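Local structure of cellulose binding protein (4JJO) at residues Ala27-Asp31 with Arg32-Ala36; Pro40-Ser43 with Gly44-Ala47; Glu116-Arg120 with Trp121-Leu125; Glu138-Gly142 with Arg143-Pro147; Arg185-Pro188 with Gly189-Gln192. The protein forms the two-domain expansin module at the end of a larger, probably cellulose-hydrolysing protein and is thought to bind and loosen plant cell-wall polysaccharide. All coordinates share one frame; numbering follows the deposited sequence. Where two conformers were deposited one is given.

The five contacts divide between the two expansin domains. Contacts 1 and 2 follow one another in the double-psi beta-barrel domain, where strand 34-38 runs into helix 39-42; their centres are about 17 Å apart. Contacts 3, 4 and 5 all reach the antiparallel sheet of the second, carbohydrate-binding domain. Contacts 3 and 5 lie with centres about 10 Å apart and touch, Ser-118 O packing on Met-186 SD. Contact 4 is about 15 Å from contact 3, centre to centre, and meets it through Leu-125 CD1 and Ile-139 CD1. Contact 2 looks across to the second domain through Tyr-42. Contacts 1 and 4, about 33 Å apart between centres, stand on opposite sides of the chain's centre.

Contact 1 of 5, residues Ala27-Asp31 with Arg32-Ala36; sequences AVPAD and RMYVA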
loop_
_atom_site.group_PDB
_atom_site.type_symbol
_atom_site.label_atom_id
_atom_site.label_comp_id
_atom_site.label_asym_id
_atom_site.label_seq_id
_atom_site.Cartn_x
_atom_site.Cartn_y
_atom_site.Cartn_z
ATOM N N ALA A 27 4.282 -7.139 -6.241
ATOM C CA ALA A 27 5.233 -8.153 -5.813
ATOM C C ALA A 27 5.319 -8.214 -4.296
ATOM O O ALA A 27 5.124 -7.214 -3.610
ATOM C CB ALA A 27 6.602 -7.854 -6.387
ATOM N N VAL A 28 5.611 -9.401 -3.777
ATOM C CA VAL A 28 6.018 -9.531 -2.388
ATOM C C VAL A 28 7.316 -8.749 -2.259
ATOM O O VAL A 28 8.206 -8.898 -3.094
ATOM C CB VAL A 28 6.263 -11.001 -2.008
ATOM C CG1 VAL A 28 6.903 -11.097 -0.637
ATOM C CG2 VAL A 28 4.964 -11.792 -2.049
ATOM N N PRO A 29 7.433 -7.899 -1.227
ATOM C CA PRO A 29 8.664 -7.102 -1.136
ATOM C C PRO A 29 9.912 -7.976 -1.115
ATOM O O PRO A 29 9.886 -9.073 -0.560
ATOM C CB PRO A 29 8.507 -6.337 0.184
ATOM C CG PRO A 29 7.396 -7.008 0.918
ATOM C CD PRO A 29 6.509 -7.623 -0.117
ATOM N N ALA A 30 10.993 -7.486 -1.711
ATOM C CA ALA A 30 12.203 -8.283 -1.875
ATOM C C ALA A 30 12.866 -8.610 -0.538
ATOM O O ALA A 30 13.500 -9.654 -0.397
ATOM C CB ALA A 30 13.179 -7.576 -2.802
ATOM N N ASP A 31 12.715 -7.727 0.445
ATOM C CA ASP A 31 13.267 -7.981 1.771
ATOM C C ASP A 31 12.356 -8.892 2.591
ATOM O O ASP A 31 12.697 -9.278 3.709
ATOM C CB ASP A 31 13.512 -6.672 2.528
ATOM C CG ASP A 31 12.234 -5.886 2.774
ATOM O OD1 ASP A 31 11.137 -6.422 2.507
ATOM O OD2 ASP A 31 12.325 -4.731 3.242
ATOM N N ARG A 32 11.192 -9.220 2.036
ATOM C CA ARG A 32 10.254 -10.130 2.688
ATOM C C ARG A 32 9.742 -9.569 4.009
ATOM O O ARG A 32 9.310 -10.318 4.884
ATOM C CB ARG A 32 10.899 -11.497 2.922
ATOM C CG ARG A 32 11.260 -12.221 1.642
ATOM C CD ARG A 32 10.081 -12.191 0.701
ATOM N NE ARG A 32 10.242 -13.069 -0.454
ATOM C CZ ARG A 32 10.116 -12.681 -1.721
ATOM N NH1 ARG A 32 9.832 -11.423 -2.024
ATOM N NH2 ARG A 32 10.279 -13.557 -2.700
ATOM N N MET A 33 9.784 -8.249 4.142
ATOM C CA MET A 33 9.317 -7.589 5.354
ATOM C C MET A 33 7.947 -6.979 5.101
ATOM O O MET A 33 7.828 -5.874 4.570
ATOM C CB MET A 33 10.307 -6.514 5.795
ATOM C CG MET A 33 11.687 -7.053 6.146
ATOM S SD MET A 33 11.661 -8.200 7.540
ATOM C CE MET A 33 13.363 -8.749 7.565
ATOM N N TYR A 34 6.912 -7.721 5.476
ATOM C CA TYR A 34 5.541 -7.282 5.266
ATOM C C TYR A 34 4.658 -7.779 6.397
ATOM O O TYR A 34 5.110 -8.535 7.257
ATOM C CB TYR A 34 5.014 -7.784 3.921
ATOM C CG TYR A 34 5.079 -9.285 3.743
ATOM C CD1 TYR A 34 4.022 -10.095 4.127
ATOM C CD2 TYR A 34 6.193 -9.888 3.173
ATOM C CE1 TYR A 34 4.077 -11.466 3.960
ATOM C CE2 TYR A 34 6.255 -11.254 2.999
ATOM C CZ TYR A 34 5.195 -12.037 3.392
ATOM O OH TYR A 34 5.258 -13.401 3.221
ATOM N N VAL A 35 3.400 -7.358 6.393
ATOM C CA VAL A 35 2.504 -7.657 7.501
ATOM C C VAL A 35 1.047 -7.609 7.067
ATOM O O VAL A 35 0.679 -6.851 6.168
ATOM C CB VAL A 35 2.713 -6.651 8.651
ATOM C CG1 VAL A 35 2.373 -5.241 8.189
ATOM C CG2 VAL A 35 1.888 -7.037 9.868
ATOM N N ALA A 36 0.228 -8.441 7.704
ATOM C CA ALA A 36 -1.215 -8.379 7.555
ATOM C C ALA A 36 -1.791 -7.765 8.821
ATOM O O ALA A 36 -1.430 -8.159 9.930
ATOM C CB ALA A 36 -1.786 -9.760 7.332
HETATM O O HOH W 1 9.222 -4.085 3.083
#
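Arg-32 folds back so that the edge of its guanidinium meets Pro-29 O, the tight half of the turn leading into strand 34-38 of the double-psi beta-barrel domain. Pro-29 O closes a type I beta turn by accepting Arg-32 N at 2.9 Å, and it is taken a second time by Arg-32 NH1 at 2.8 Å. The two donors come from opposite faces of the carbonyl plane, neither on a lone pair, while Pro-29 O itself sits at the guanidinium edge and in its plane. A bend at chi2 (-48°) brings the arginine chain round to this oxygen and across Val-28 at about a right angle, with Val-28 CG1 3.3 Å from Arg-32 NH1. Deeper in, CG1 of Val-28 also rests 3.7 Å from CE2 of Tyr-34, and CG of Pro-29 lies 3.9 Å from CD2 of the same ring. The far end of the tyrosine is tied elsewhere, its OH bonding Leu-12 N.

The other half is looser and wetter. Asp-31 OD1 accepts Met-33 N at 2.8 Å in a fairly straight bond (160°), an Asx turn in which the donor arrives from above the carboxylate plane. Water 1 lies between Asp-31 OD1 and Met-33 O, within hydrogen-bonding range of both. Asp-31 is exposed, and the methionine chain crosses it at about a right angle.

Asp-31 OD1 and Arg-32 NH1 stand 6.9 Å apart: Arg-32 NH1 is engaged by Pro-29 O and Asp-31 OD1 by Met-33 N, so any direct attraction between the two opposite charges is probably modest.

Contact 2 of 5, residues Pro40-Ser43 with Gly44-Ala47; sequences PEYS and GAAA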
loop_
_atom_site.group_PDB
_atom_site.type_symbol
_atom_site.label_atom_id
_atom_site.label_comp_id
_atom_site.label_asym_id
_atom_site.label_seq_id
_atom_site.Cartn_x
_atom_site.Cartn_y
_atom_site.Cartn_z
ATOM N N PRO A 40 -9.984 -3.424 11.132
ATOM C CA PRO A 40 -10.089 -1.996 11.461
ATOM C C PRO A 40 -8.842 -1.197 11.078
ATOM O O PRO A 40 -8.949 -0.050 10.648
ATOM C CB PRO A 40 -10.277 -1.998 12.983
ATOM C CG PRO A 40 -10.833 -3.337 13.297
ATOM C CD PRO A 40 -10.190 -4.274 12.318
ATOM N N GLU A 41 -7.671 -1.801 11.239
ATOM C CA GLU A 41 -6.420 -1.135 10.898
ATOM C C GLU A 41 -6.177 -1.150 9.391
ATOM O O GLU A 41 -5.514 -0.261 8.856
ATOM C CB GLU A 41 -5.251 -1.787 11.643
ATOM C CG GLU A 41 -5.314 -1.598 13.155
ATOM C CD GLU A 41 -4.209 -2.325 13.892
ATOM O OE1 GLU A 41 -3.140 -1.718 14.106
ATOM O OE2 GLU A 41 -4.415 -3.497 14.271
ATOM N N TYR A 42 -6.717 -2.161 8.715
ATOM C CA TYR A 42 -6.660 -2.249 7.260
ATOM C C TYR A 42 -7.450 -1.095 6.655
ATOM O O TYR A 42 -7.069 -0.533 5.625
ATOM C CB TYR A 42 -7.237 -3.591 6.803
ATOM C CG TYR A 42 -7.092 -3.876 5.323
ATOM C CD1 TYR A 42 -5.846 -4.079 4.756
ATOM C CD2 TYR A 42 -8.206 -3.963 4.499
ATOM C CE1 TYR A 42 -5.711 -4.354 3.410
ATOM C CE2 TYR A 42 -8.078 -4.236 3.156
ATOM C CZ TYR A 42 -6.829 -4.425 2.614
ATOM O OH TYR A 42 -6.693 -4.701 1.273
ATOM N N SER A 43 -8.561 -0.760 7.302
ATOM C CA SER A 43 -9.301 0.458 6.992
ATOM C C SER A 43 -9.720 0.536 5.525
ATOM O O SER A 43 -9.514 1.553 4.863
ATOM C CB SER A 43 -8.448 1.673 7.353
ATOM O OG SER A 43 -9.217 2.864 7.365
ATOM N N GLY A 44 -10.317 -0.539 5.024
ATOM C CA GLY A 44 -10.802 -0.571 3.656
ATOM C C GLY A 44 -9.683 -0.379 2.653
ATOM O O GLY A 44 -9.890 0.211 1.590
ATOM N N ALA A 45 -8.500 -0.875 3.007
ATOM C CA ALA A 45 -7.313 -0.829 2.153
ATOM C C ALA A 45 -6.586 0.517 2.212
ATOM O O ALA A 45 -5.588 0.716 1.519
ATOM C CB ALA A 45 -7.667 -1.183 0.715
ATOM N N ALA A 46 -7.068 1.437 3.041
ATOM C CA ALA A 46 -6.419 2.742 3.166
ATOM C C ALA A 46 -5.029 2.614 3.797
ATOM O O ALA A 46 -4.173 3.477 3.618
ATOM C CB ALA A 46 -7.288 3.690 3.973
ATOM N N ALA A 47 -4.811 1.531 4.533
ATOM C CA ALA A 47 -3.516 1.289 5.163
ATOM C C ALA A 47 -2.507 0.703 4.177
ATOM O O ALA A 47 -1.309 0.674 4.451
ATOM C CB ALA A 47 -3.677 0.365 6.356
#
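Tyr-42 and Ala-45 meet ring against backbone, and this is the main side-chain interaction as the chain leaves helix 39-42. It is a CH-pi contact: Ala-45 CA stands 3.8 Å from the centroid of the Tyr-42 ring and only 20° off its normal. Ala-45 N lies over the same ring, offset toward the rim, while the methyl reaches the phenol end, with Ala-45 CB 3.8 Å from Tyr-42 CZ. The ring comes under the turn because CG is anti to the backbone N (chi1 -173°).

Backbone hydrogen bonds form the second group. Tyr-42 O receives Ala-47 N at 3.2 Å in a nearly straight bond (162°), and Ala-45 N reaches the same oxygen in a weak, strongly bent one. Ser-43 O takes Ala-46 N at 3.1 Å. The pattern reflects how this short helix of the double-psi beta-barrel domain ends: Ser-43 departs from helical angles with positive phi, and Gly-44 and Ala-45 continue with positive phi, so the chain curls back left-handedly and offers its next amides to the carbonyls of Tyr-42, the last helical residue, and Ser-43.

Close methyl-to-carbonyl contacts form the third group. Ala-47 CB sits 3.2 Å from Glu-41 O, and Ala-46 CB is equally close, at 3.2 Å, to Ser-43 O.

The polar ends look outward from the turn. Tyr-42 OH bonds Asp-152 O, and its side chain also touches Cys-23 and Cys-48, the two halves of a disulfide. Glu-41 divides its carboxylate between Tyr-99 OH on OE1 and Ser-38 OG with Gly-75 N on OE2.

Contact 3 of 5, residues Glu116-Arg120 with Trp121-Leu125; sequences EGSSR and WWAGL
Ser-119 presents its hydroxyl to the rim of Trp-121 in the loop joining strands 111-114 and 124-128 of the expansin C-terminal domain, a beta-sandwich that in expansins acts as a carbohydrate-binding module. Ser-119 OG lies at the indole edge and in its plane, 3.5 Å from Trp-121 CD1. It is put there by a chi1 of 64°, which holds OG between the backbone N and the carbonyl carbon of Ser-119. From this place Ser-119 OG also accepts Trp-121 N, a longish bond of 3.3 Å that closes an ST turn.

Trp-121 and Trp-122 lie next to each other in sequence yet present their rings in almost one plane, the two indoles turned only about 15° apart. Both are exposed. Such a flat pair is consistent with the aromatic row by which the second domain of bacterial expansins meets cellulose chains, although no sugar is bound here.

Ser-118 faces the other way, toward the sheet. Its CB packs 3.7 Å from Ala-123 CB, and its OG, anti to the carbonyl carbon, accepts Gly-124 N in an almost linear bond (172°). The same hydroxyl bonds Lys-115 O, so this buried group acts as both donor and acceptor across the mouth of the loop.

Between the two serines, Ser-119 N reaches Trp-122 O at 2.9 Å and draws the two limbs of the loop together. Water 2 fastens the outer side: it accepts from Ser-119 OG and donates to Gly-117 O. Its second proton goes to Trp-122 O, 2.8 Å from the water oxygen.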
loop_
_atom_site.group_PDB
_atom_site.type_symbol
_atom_site.label_atom_id
_atom_site.label_comp_id
_atom_site.label_asym_id
_atom_site.label_seq_id
_atom_site.Cartn_x
_atom_site.Cartn_y
_atom_site.Cartn_z
ATOM N N GLU A 116 -5.127 -4.467 -14.910
ATOM C CA GLU A 116 -5.387 -5.277 -16.092
ATOM C C GLU A 116 -6.863 -5.155 -16.453
ATOM O O GLU A 116 -7.713 -5.196 -15.562
ATOM C CB GLU A 116 -5.051 -6.745 -15.810
ATOM C CG GLU A 116 -3.561 -7.062 -15.701
ATOM C CD GLU A 116 -2.984 -6.775 -14.323
ATOM O OE1 GLU A 116 -3.716 -6.256 -13.452
ATOM O OE2 GLU A 116 -1.791 -7.076 -14.111
ATOM N N GLY A 117 -7.170 -5.026 -17.739
ATOM C CA GLY A 117 -8.550 -4.930 -18.181
ATOM C C GLY A 117 -9.083 -3.515 -18.287
ATOM O O GLY A 117 -10.163 -3.297 -18.838
ATOM N N SER A 118 -8.340 -2.549 -17.756
ATOM C CA SER A 118 -8.770 -1.154 -17.783
ATOM C C SER A 118 -8.951 -0.642 -19.208
ATOM O O SER A 118 -8.273 -1.090 -20.136
ATOM C CB SER A 118 -7.758 -0.271 -17.051
ATOM O OG SER A 118 -7.699 -0.587 -15.670
ATOM N N SER A 119 -9.883 0.293 -19.362
ATOM C CA SER A 119 -10.154 0.947 -20.636
ATOM C C SER A 119 -10.794 2.301 -20.343
ATOM O O SER A 119 -10.918 2.692 -19.184
ATOM C CB SER A 119 -11.097 0.091 -21.484
ATOM O OG SER A 119 -12.358 -0.042 -20.852
ATOM N N ARG A 120 -11.200 3.020 -21.383
ATOM C CA ARG A 120 -11.890 4.293 -21.187
ATOM C C ARG A 120 -13.257 4.083 -20.534
ATOM O O ARG A 120 -13.778 4.979 -19.873
ATOM C CB ARG A 120 -12.051 5.038 -22.515
ATOM C CG ARG A 120 -10.755 5.622 -23.072
ATOM C CD ARG A 120 -10.774 5.704 -24.594
ATOM N NE ARG A 120 -11.826 6.584 -25.096
ATOM C CZ ARG A 120 -12.092 6.772 -26.386
ATOM N NH1 ARG A 120 -11.386 6.137 -27.312
ATOM N NH2 ARG A 120 -13.065 7.595 -26.753
ATOM N N TRP A 121 -13.829 2.897 -20.716
ATOM C CA TRP A 121 -15.136 2.579 -20.146
ATOM C C TRP A 121 -15.061 2.489 -18.629
ATOM O O TRP A 121 -15.927 3.001 -17.920
ATOM C CB TRP A 121 -15.649 1.246 -20.697
ATOM C CG TRP A 121 -15.839 1.220 -22.184
ATOM C CD1 TRP A 121 -14.999 0.674 -23.109
ATOM C CD2 TRP A 121 -16.949 1.754 -22.916
ATOM N NE1 TRP A 121 -15.513 0.839 -24.371
ATOM C CE2 TRP A 121 -16.711 1.497 -24.280
ATOM C CE3 TRP A 121 -18.119 2.423 -22.550
ATOM C CZ2 TRP A 121 -17.598 1.891 -25.278
ATOM C CZ3 TRP A 121 -18.999 2.814 -23.543
ATOM C CH2 TRP A 121 -18.734 2.545 -24.890
ATOM N N TRP A 122 -14.017 1.822 -18.147
ATOM C CA TRP A 122 -13.826 1.574 -16.724
ATOM C C TRP A 122 -12.359 1.265 -16.489
ATOM O O TRP A 122 -11.757 0.476 -17.217
ATOM C CB TRP A 122 -14.684 0.392 -16.264
ATOM C CG TRP A 122 -14.598 0.100 -14.793
ATOM C CD1 TRP A 122 -15.409 0.593 -13.811
ATOM C CD2 TRP A 122 -13.653 -0.759 -14.141
ATOM N NE1 TRP A 122 -15.025 0.095 -12.588
ATOM C CE2 TRP A 122 -13.950 -0.734 -12.762
ATOM C CE3 TRP A 122 -12.583 -1.541 -14.588
ATOM C CZ2 TRP A 122 -13.216 -1.466 -11.829
ATOM C CZ3 TRP A 122 -11.855 -2.268 -13.657
ATOM C CH2 TRP A 122 -12.174 -2.221 -12.294
ATOM N N ALA A 123 -11.775 1.891 -15.477
ATOM C CA ALA A 123 -10.364 1.686 -15.201
ATOM C C ALA A 123 -10.080 1.647 -13.711
ATOM O O ALA A 123 -10.828 2.198 -12.903
ATOM C CB ALA A 123 -9.537 2.776 -15.863
ATOM N N GLY A 124 -8.988 0.979 -13.364
ATOM C CA GLY A 124 -8.501 0.945 -12.003
ATOM C C GLY A 124 -7.063 1.421 -11.953
ATOM O O GLY A 124 -6.269 1.107 -12.841
ATOM N N LEU A 125 -6.730 2.191 -10.924
ATOM C CA LEU A 125 -5.363 2.650 -10.726
ATOM C C LEU A 125 -4.879 2.267 -9.341
ATOM O O LEU A 125 -5.613 2.369 -8.357
ATOM C CB LEU A 125 -5.257 4.168 -10.875
ATOM C CG LEU A 125 -5.621 4.814 -12.210
ATOM C CD1 LEU A 125 -5.279 6.289 -12.146
ATOM C CD2 LEU A 125 -4.898 4.148 -13.362
HETATM O O HOH W 2 -12.445 -2.008 -18.304
#

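Contact 4 of 5, residues Glu138-Gly142 with Arg143-Pro147; sequences EIQAG and RQWLP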
loop_
_atom_site.group_PDB
_atom_site.type_symbol
_atom_site.label_atom_id
_atom_site.label_comp_id
_atom_site.label_asym_id
_atom_site.label_seq_id
_atom_site.Cartn_x
_atom_site.Cartn_y
_atom_site.Cartn_z
ATOM N N GLU A 138 -7.669 11.365 -8.338
ATOM C CA GLU A 138 -8.511 11.965 -9.370
ATOM C C GLU A 138 -7.864 11.873 -10.747
ATOM O O GLU A 138 -6.643 11.945 -10.878
ATOM C CB GLU A 138 -8.782 13.435 -9.043
ATOM C CG GLU A 138 -9.600 13.667 -7.785
ATOM C CD GLU A 138 -9.504 15.100 -7.294
ATOM O OE1 GLU A 138 -8.404 15.506 -6.866
ATOM O OE2 GLU A 138 -10.522 15.822 -7.346
ATOM N N ILE A 139 -8.697 11.715 -11.772
ATOM C CA ILE A 139 -8.235 11.743 -13.155
ATOM C C ILE A 139 -8.773 12.989 -13.848
ATOM O O ILE A 139 -9.933 13.357 -13.668
ATOM C CB ILE A 139 -8.684 10.496 -13.936
ATOM C CG1 ILE A 139 -8.025 9.245 -13.352
ATOM C CG2 ILE A 139 -8.332 10.641 -15.411
ATOM C CD1 ILE A 139 -8.415 7.954 -14.047
ATOM N N GLN A 140 -7.927 13.633 -14.642
ATOM C CA GLN A 140 -8.303 14.877 -15.299
ATOM C C GLN A 140 -9.355 14.641 -16.373
ATOM O O GLN A 140 -9.244 13.711 -17.172
ATOM C CB GLN A 140 -7.074 15.553 -15.909
ATOM C CG GLN A 140 -7.318 16.996 -16.327
ATOM C CD GLN A 140 -6.048 17.826 -16.318
ATOM O OE1 GLN A 140 -4.978 17.355 -16.705
ATOM N NE2 GLN A 140 -6.159 19.067 -15.866
ATOM N N ALA A 141 -10.379 15.489 -16.369
ATOM C CA ALA A 141 -11.442 15.440 -17.363
ATOM C C ALA A 141 -11.661 16.844 -17.902
ATOM O O ALA A 141 -12.422 17.624 -17.331
ATOM C CB ALA A 141 -12.716 14.908 -16.744
ATOM N N GLY A 142 -10.990 17.160 -19.005
ATOM C CA GLY A 142 -10.968 18.517 -19.517
ATOM C C GLY A 142 -10.109 19.365 -18.603
ATOM O O GLY A 142 -8.895 19.167 -18.524
ATOM N N ARG A 143 -10.737 20.307 -17.907
ATOM C CA ARG A 143 -10.063 21.026 -16.836
ATOM C C ARG A 143 -10.808 20.825 -15.517
ATOM O O ARG A 143 -10.674 21.617 -14.583
ATOM C CB ARG A 143 -9.897 22.510 -17.179
ATOM C CG ARG A 143 -11.175 23.249 -17.535
ATOM C CD ARG A 143 -10.889 24.734 -17.707
ATOM N NE ARG A 143 -12.095 25.555 -17.613
ATOM C CZ ARG A 143 -12.664 26.207 -18.627
ATOM N NH1 ARG A 143 -12.154 26.161 -19.853
ATOM N NH2 ARG A 143 -13.759 26.920 -18.408
ATOM N N GLN A 144 -11.596 19.754 -15.459
ATOM C CA GLN A 144 -12.192 19.287 -14.214
ATOM C C GLN A 144 -11.441 18.060 -13.722
ATOM O O GLN A 144 -10.449 17.647 -14.325
ATOM C CB GLN A 144 -13.664 18.930 -14.421
ATOM C CG GLN A 144 -14.627 20.030 -14.025
ATOM C CD GLN A 144 -14.411 21.301 -14.811
ATOM O OE1 GLN A 144 -14.788 21.392 -15.981
ATOM N NE2 GLN A 144 -13.802 22.295 -14.172
ATOM N N TRP A 145 -11.923 17.479 -12.630
ATOM C CA TRP A 145 -11.328 16.269 -12.077
ATOM C C TRP A 145 -12.398 15.242 -11.736
ATOM O O TRP A 145 -13.384 15.554 -11.069
ATOM C CB TRP A 145 -10.515 16.606 -10.829
ATOM C CG TRP A 145 -9.334 17.463 -11.118
ATOM C CD1 TRP A 145 -9.267 18.824 -11.030
ATOM C CD2 TRP A 145 -8.044 17.023 -11.552
ATOM N NE1 TRP A 145 -8.010 19.258 -11.382
ATOM C CE2 TRP A 145 -7.242 18.171 -11.707
ATOM C CE3 TRP A 145 -7.489 15.770 -11.826
ATOM C CZ2 TRP A 145 -5.915 18.101 -12.123
ATOM C CZ3 TRP A 145 -6.173 15.704 -12.237
ATOM C CH2 TRP A 145 -5.401 16.860 -12.382
ATOM N N LEU A 146 -12.196 14.016 -12.206
ATOM C CA LEU A 146 -13.095 12.915 -11.892
ATOM C C LEU A 146 -12.526 12.123 -10.720
ATOM O O LEU A 146 -11.422 11.587 -10.812
ATOM C CB LEU A 146 -13.266 12.003 -13.106
ATOM C CG LEU A 146 -14.245 10.841 -12.926
ATOM C CD1 LEU A 146 -15.680 11.345 -12.901
ATOM C CD2 LEU A 146 -14.057 9.799 -14.017
ATOM N N PRO A 147 -13.274 12.053 -9.608
ATOM C CA PRO A 147 -12.789 11.347 -8.418
ATOM C C PRO A 147 -12.943 9.835 -8.525
ATOM O O PRO A 147 -13.985 9.346 -8.962
ATOM C CB PRO A 147 -13.689 11.887 -7.307
ATOM C CG PRO A 147 -14.957 12.225 -7.992
ATOM C CD PRO A 147 -14.583 12.688 -9.375
#
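Ile-139 and Leu-146 exchange both of their backbone groups: Ile-139 N reaches Leu-146 O at 2.9 Å, and Leu-146 N reaches Ile-139 O at 2.8 Å. Nearer the bend, Ala-141 N bonds Gln-144 O and Gln-144 N bonds Ala-141 O, each at 3.0 Å. Gly-142 N is met by the side-chain OE1 of Gln-163.

These bonds define a two-residue beta hairpin, strands 134-141 and 144-150 of the C-terminal beta-sandwich, closed by a type II' turn with Gly-142 and Arg-143 at its corners. A softer CA-H...O contact runs from Trp-145 CA to Ile-139 O, 3.6 Å away.

Side chains on the Gln-140 face hold the indole of Trp-145. Gln-140 CB stands over the six-membered ring, 4.2 Å from its centroid, and the amide runs on nearly parallel to the ring, planes 15° apart. Lys-170 makes a cation-pi contact with the same indole, and Glu-138 crosses the tryptophan at about a right angle, its OE2 3.6 Å from Trp-145 CB.

Contact 5 of 5, residues Arg185-Pro188 with Gly189-Gln192; sequences RMAP and GEIQ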
loop_
_atom_site.group_PDB
_atom_site.type_symbol
_atom_site.label_atom_id
_atom_site.label_comp_id
_atom_site.label_asym_id
_atom_site.label_seq_id
_atom_site.Cartn_x
_atom_site.Cartn_y
_atom_site.Cartn_z
ATOM N N ARG A 185 0.009 6.567 -19.439
ATOM C CA ARG A 185 -0.591 5.839 -20.547
ATOM C C ARG A 185 -1.635 4.852 -20.056
ATOM O O ARG A 185 -1.564 4.365 -18.928
ATOM C CB ARG A 185 0.490 5.100 -21.336
ATOM C CG ARG A 185 1.427 6.032 -22.084
ATOM C CD ARG A 185 2.635 5.309 -22.653
ATOM N NE ARG A 185 3.604 4.965 -21.615
ATOM C CZ ARG A 185 3.729 3.768 -21.050
ATOM N NH1 ARG A 185 4.646 3.583 -20.114
ATOM N NH2 ARG A 185 2.954 2.752 -21.414
ATOM N N MET A 186 -2.614 4.573 -20.908
ATOM C CA MET A 186 -3.556 3.499 -20.654
ATOM C C MET A 186 -2.831 2.198 -20.952
ATOM O O MET A 186 -3.002 1.602 -22.018
ATOM C CB MET A 186 -4.795 3.654 -21.533
ATOM C CG MET A 186 -5.798 2.517 -21.416
ATOM S SD MET A 186 -6.350 2.214 -19.726
ATOM C CE MET A 186 -6.978 3.828 -19.278
ATOM N N ALA A 187 -2.006 1.778 -20.000
ATOM C CA ALA A 187 -1.128 0.632 -20.175
ATOM C C ALA A 187 -1.358 -0.383 -19.059
ATOM O O ALA A 187 -0.569 -0.475 -18.115
ATOM C CB ALA A 187 0.313 1.086 -20.180
ATOM N N PRO A 188 -2.444 -1.155 -19.166
ATOM C CA PRO A 188 -2.824 -2.126 -18.138
ATOM C C PRO A 188 -1.689 -3.078 -17.768
ATOM O O PRO A 188 -1.049 -3.661 -18.647
ATOM C CB PRO A 188 -3.976 -2.889 -18.795
ATOM C CG PRO A 188 -4.540 -1.936 -19.775
ATOM C CD PRO A 188 -3.376 -1.170 -20.306
ATOM N N GLY A 189 -1.442 -3.218 -16.470
ATOM C CA GLY A 189 -0.435 -4.134 -15.969
ATOM C C GLY A 189 0.936 -3.517 -15.769
ATOM O O GLY A 189 1.753 -4.043 -15.013
ATOM N N GLU A 190 1.192 -2.400 -16.439
ATOM C CA GLU A 190 2.507 -1.776 -16.395
ATOM C C GLU A 190 2.692 -0.915 -15.155
ATOM O O GLU A 190 1.814 -0.135 -14.794
ATOM C CB GLU A 190 2.717 -0.911 -17.634
ATOM C CG GLU A 190 4.118 -0.341 -17.746
ATOM C CD GLU A 190 4.350 0.388 -19.050
ATOM O OE1 GLU A 190 3.562 0.187 -19.999
ATOM O OE2 GLU A 190 5.321 1.169 -19.127
ATOM N N ILE A 191 3.845 -1.060 -14.509
ATOM C CA ILE A 191 4.228 -0.155 -13.434
ATOM C C ILE A 191 4.873 1.075 -14.053
ATOM O O ILE A 191 5.997 1.013 -14.553
ATOM C CB ILE A 191 5.202 -0.813 -12.442
ATOM C CG1 ILE A 191 4.540 -2.020 -11.773
ATOM C CG2 ILE A 191 5.639 0.194 -11.389
ATOM C CD1 ILE A 191 5.490 -2.881 -10.969
ATOM N N GLN A 192 4.144 2.186 -14.024
ATOM C CA GLN A 192 4.612 3.435 -14.612
ATOM C C GLN A 192 5.213 4.331 -13.544
ATOM O O GLN A 192 4.497 4.995 -12.795
ATOM C CB GLN A 192 3.465 4.164 -15.311
ATOM C CG GLN A 192 2.925 3.441 -16.530
ATOM C CD GLN A 192 1.848 4.234 -17.240
ATOM O OE1 GLN A 192 2.122 5.271 -17.844
ATOM N NE2 GLN A 192 0.611 3.756 -17.159
HETATM O O HOH W 3 0.010 1.107 -16.038
#
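The guanidinium of Arg-185 has Gln-192 OE1 over one face, displaced toward the rim, and the carboxylate of Glu-190 at its edge. The edge contact is an end-on salt bridge: Arg-185 NH1 gives a hydrogen bond to Glu-190 OE2 at 2.7 Å and Arg-185 NH2 gives one to Glu-190 OE1 at 3.0 Å. Both oxygens lie in the guanidinium plane, but each is met from above the carboxylate, the two planes being 37° apart. A bend at chi3 (-75°) swings the arginine head round to the glutamate.

The amide of Gln-192 is also used at both ends. Gln-192 OE1 accepts Arg-185 N at 2.9 Å, in the carbonyl plane and on a lone pair, while Gln-192 NE2 donates to Arg-185 O at 2.9 Å.

These side chains brace a type II beta turn, Ala-187 to Glu-190, closed by Glu-190 N on Ala-187 O at 3.1 Å, with Gly-189 at its third position. The turn brings the chain into strand 191-193, an outermost strand of the second domain's sheet, where Gln-192 pairs with Ile-112.

Inside the loop, water 3 donates to Ala-187 O and Glu-190 O and accepts from Gln-192 NE2, 2.9 Å away.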